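PDB 5IX8: putative sugar ABC transport system, substrate-binding protein from Bordetella parapertussis, which probably binds a carbohydrate in the periplasm and delivers it to an ABC transporter for uptake. Local coordinates for residues Gly254-Met257 / Gly258-Val262; Thr102-Gly106 / Ile107-Ser111. One frame throughout, in Å; residues are numbered along the deposited sequence.

Contact 1: Gly254-Met257 / Gly258-Val262; sequences GVIM and GRLIV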
# COMPACT_ATOMS: atom_id res chain seq x y z
N GLY A 254 -3.61 5.59 -2.97
CA GLY A 254 -2.92 5.10 -4.15
C GLY A 254 -3.02 6.08 -5.31
O GLY A 254 -2.09 6.19 -6.11
N VAL A 255 -4.18 6.74 -5.45
CA VAL A 255 -4.40 7.61 -6.60
C VAL A 255 -3.40 8.74 -6.58
O VAL A 255 -2.74 9.02 -7.58
CB VAL A 255 -5.84 8.14 -6.62
CG1 VAL A 255 -5.99 9.21 -7.71
CG2 VAL A 255 -6.84 7.01 -6.87
N ILE A 256 -3.22 9.40 -5.43
CA ILE A 256 -2.27 10.51 -5.42
C ILE A 256 -0.83 9.99 -5.62
O ILE A 256 -0.01 10.67 -6.25
CB ILE A 256 -2.42 11.41 -4.17
CG1 ILE A 256 -1.66 12.73 -4.41
CG2 ILE A 256 -1.91 10.73 -2.90
CD1 ILE A 256 -1.89 13.81 -3.39
N MSE A 257 -0.53 8.77 -5.16
CA MSE A 257 0.82 8.23 -5.36
C MSE A 257 1.09 8.08 -6.84
O MSE A 257 2.18 8.43 -7.31
CB MSE A 257 1.01 6.88 -4.68
CG MSE A 257 0.93 6.93 -3.18
SE MSE A 257 1.08 5.09 -2.44
CE MSE A 257 0.22 5.47 -0.76
N GLY A 258 0.08 7.60 -7.58
CA GLY A 258 0.24 7.46 -9.03
C GLY A 258 0.44 8.80 -9.72
O GLY A 258 1.28 8.92 -10.61
N ARG A 259 -0.35 9.81 -9.34
CA ARG A 259 -0.17 11.14 -9.93
C ARG A 259 1.21 11.67 -9.64
O ARG A 259 1.85 12.28 -10.52
CB ARG A 259 -1.22 12.11 -9.40
CG ARG A 259 -2.65 11.69 -9.65
CD ARG A 259 -3.58 12.89 -9.37
NE ARG A 259 -4.97 12.52 -9.53
CZ ARG A 259 -5.56 12.34 -10.71
NH1 ARG A 259 -4.88 12.56 -11.86
NH2 ARG A 259 -6.83 11.96 -10.74
N LEU A 260 1.66 11.51 -8.40
CA LEU A 260 2.98 11.99 -8.05
C LEU A 260 4.07 11.26 -8.83
O LEU A 260 5.05 11.88 -9.23
CB LEU A 260 3.21 11.83 -6.55
CG LEU A 260 2.35 12.73 -5.68
CD1 LEU A 260 2.44 12.31 -4.21
CD2 LEU A 260 2.74 14.22 -5.84
N ILE A 261 3.92 9.96 -9.06
CA ILE A 261 4.92 9.26 -9.87
C ILE A 261 5.10 9.92 -11.23
O ILE A 261 6.23 10.12 -11.71
CB ILE A 261 4.53 7.77 -9.98
CG1 ILE A 261 4.86 7.08 -8.63
CG2 ILE A 261 5.25 7.12 -11.15
CD1 ILE A 261 4.16 5.74 -8.44
N VAL A 262 4.00 10.29 -11.87
CA VAL A 262 4.09 10.96 -13.18
C VAL A 262 4.78 12.31 -13.05
O VAL A 262 5.66 12.67 -13.85
CB VAL A 262 2.68 11.09 -13.79
CG1 VAL A 262 2.71 11.97 -15.05
CG2 VAL A 262 2.14 9.70 -14.11

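Contact 2: Thr102-Gly106 / Ile107-Ser111; sequences TISAG and IPVNS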
# COMPACT_ATOMS: atom_id res chain seq x y z
N THR A 102 13.99 2.76 -12.85
CA THR A 102 12.87 2.08 -12.23
C THR A 102 12.39 2.91 -11.05
O THR A 102 13.19 3.37 -10.23
CB THR A 102 13.25 0.67 -11.76
OG1 THR A 102 13.62 -0.11 -12.90
CG2 THR A 102 12.04 -0.01 -11.14
N ILE A 103 11.08 3.13 -10.99
CA ILE A 103 10.44 3.89 -9.94
C ILE A 103 9.68 2.91 -9.05
O ILE A 103 8.88 2.11 -9.54
CB ILE A 103 9.48 4.94 -10.52
CG1 ILE A 103 10.26 5.91 -11.42
CG2 ILE A 103 8.70 5.69 -9.40
CD1 ILE A 103 9.36 6.81 -12.33
N SER A 104 9.90 3.02 -7.75
CA SER A 104 9.18 2.20 -6.77
C SER A 104 7.84 2.84 -6.46
O SER A 104 7.78 4.04 -6.17
CB SER A 104 10.03 2.10 -5.49
OG SER A 104 9.29 1.62 -4.37
N ALA A 105 6.74 2.05 -6.53
CA ALA A 105 5.40 2.57 -6.27
C ALA A 105 4.75 1.85 -5.11
O ALA A 105 4.65 0.62 -5.11
CB ALA A 105 4.53 2.43 -7.52
N GLY A 106 4.27 2.63 -4.12
CA GLY A 106 3.37 2.14 -3.08
C GLY A 106 3.98 1.34 -1.94
O GLY A 106 3.59 1.53 -0.78
N ILE A 107 4.89 0.43 -2.24
CA ILE A 107 5.49 -0.45 -1.23
C ILE A 107 6.98 -0.58 -1.49
O ILE A 107 7.46 -0.42 -2.63
CB ILE A 107 4.83 -1.84 -1.25
CG1 ILE A 107 4.62 -2.29 -2.71
CG2 ILE A 107 3.49 -1.78 -0.49
CD1 ILE A 107 4.48 -3.79 -2.86
N PRO A 108 7.77 -0.86 -0.43
CA PRO A 108 9.23 -0.93 -0.59
C PRO A 108 9.68 -2.11 -1.45
O PRO A 108 9.06 -3.18 -1.46
CB PRO A 108 9.73 -1.14 0.84
CG PRO A 108 8.62 -0.83 1.74
CD PRO A 108 7.34 -1.04 0.97
N VAL A 109 10.79 -1.92 -2.17
CA VAL A 109 11.46 -3.03 -2.83
C VAL A 109 12.93 -3.02 -2.42
O VAL A 109 13.55 -1.96 -2.19
CB VAL A 109 11.26 -2.97 -4.37
CG1 VAL A 109 11.86 -1.72 -4.96
CG2 VAL A 109 11.79 -4.22 -5.06
N ASN A 110 13.52 -4.22 -2.32
CA ASN A 110 14.88 -4.39 -1.82
C ASN A 110 15.89 -4.24 -2.95
O ASN A 110 16.55 -5.20 -3.38
CB ASN A 110 15.00 -5.75 -1.15
CG ASN A 110 16.21 -5.86 -0.28
OD1 ASN A 110 16.84 -4.85 0.09
ND2 ASN A 110 16.57 -7.09 0.04
N SER A 111 16.05 -3.01 -3.43
CA SER A 111 17.06 -2.73 -4.45
C SER A 111 17.52 -1.30 -4.30
O SER A 111 16.70 -0.38 -4.43
CB SER A 111 16.52 -2.97 -5.86
OG SER A 111 17.43 -2.48 -6.83
O HOH W 1 8.43 -0.71 -5.08

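Contact 1: Gly254-Met257 / Gly258-Val262
The shortest polar bond in this turn of helix runs from Leu260 N to Ile256 O, at 2.8 Å and with an N-H...O angle of 165°. The same oxygen is also approached by its partner's side chain: Leu260 CG comes within 3.2 Å of Ile256 O, so one residue meets the oxygen with both its amide and its apolar branch point. Farther out, Ile256 CG1 and Leu260 CD1 touch at 4.1 Å, the two side chains crossing at a slant. With CG1 anti to the backbone N (chi1 -165°), Ile256 brings this branch to the side where Leu260 emerges. One residue earlier the relation is different. Arg259 N bonds Val255 O at 3.1 Å, and the two side chains then run alongside each other, pointing the same way. The aliphatic part of the arginine passes close to that carbonyl, with Arg259 CG 3.4 Å from Val255 O, while Val255 CG1 meets Arg259 NE obliquely at 3.9 Å. Extension from CG to NE carries the charged end outward past Val255 to Asp39 and Glu40, which both form salt bridges with NH1 and tie the helix to helix 28-43. Ile261 N bonds the carbonyl of Met257, a selenomethionine here, and the Ile261 side chain folds back so that its CG1 lies 3.3 Å from Met257 O. Met257, Leu260 and Ile261 also pack on Val118. The arrangement is the regular run of i+4 to i backbone hydrogen bonds in the first turns of helix 254-270, a helix packed against the parallel sheet of an alpha/beta periplasmic-binding-protein lobe.

Contact 2: Thr102-Gly106 / Ile107-Ser111
The hydroxyl of Ser104 and the carbonyl of Ile107 approach each other beside a tight turn, of the classic gamma type by its backbone angles, where parallel strand 101-105 of the periplasmic-binding-protein fold gives way to loop. Followed outward, the Ser104 side chain starts from a CB directed toward the loop. OG, anti to the backbone N (chi1 165°) and so beside the carbonyl carbon, lies alongside the turn, 3.2 Å from Ile107 O. A water bridges the same two atoms: Ser104 OG donates to it at 2.6 Å, and the water in turn donates to Ile107 O at 2.7 Å. Val109 CG1 stands near the hydroxyl, 4.3 Å from Ser104 OG. Tyr286 is a further partner: its OH is hydrogen-bonded both to Ser104 OG and to the Val109 amide. A buried hydroxyl thus has a water and a tyrosine as partners; the water links Ser104 to the last residue of the turn, and the tyrosine links it to Val109 beyond.

The turn itself pivots on Gly106, whose positive phi (79°) reverses the backbone direction. Its bond, Ile107 N to Ala105 O, is weak: short at 2.9 Å but well bent. Ala105 O has a second partner in Ser81 OG, which links Ala105 to the loop that follows strand 77-80. Ile107 turns its CB away from the strand and packs on Pro82, a residue that Val109 touches as well. Beyond Val109 the backbone makes another abrupt bend, an inverse gamma turn centred on Asn110, in which Ser111 N reaches Val109 O at 3.0 Å in a weak bond.

Overall arrangement
Contact 2 comes first along the chain and contact 1 well after it, yet their centres lie only 13 Å apart and they touch directly. Ile261 CD1 packs on Ala105 CB at 3.5 Å, and the selenium of Met257 lies 3.8 Å from Gly106 CA. Helix 254-270 thereby rests on strand 101-105 of the six-stranded parallel sheet, close to where that strand turns into loop. The helix follows strand 246-250, which belongs to the other, mixed sheet, and precedes strand 288-290, an edge strand of the parallel one. The chain thus returns to its first lobe here, consistent with the two-lobed architecture of periplasmic sugar-binding proteins.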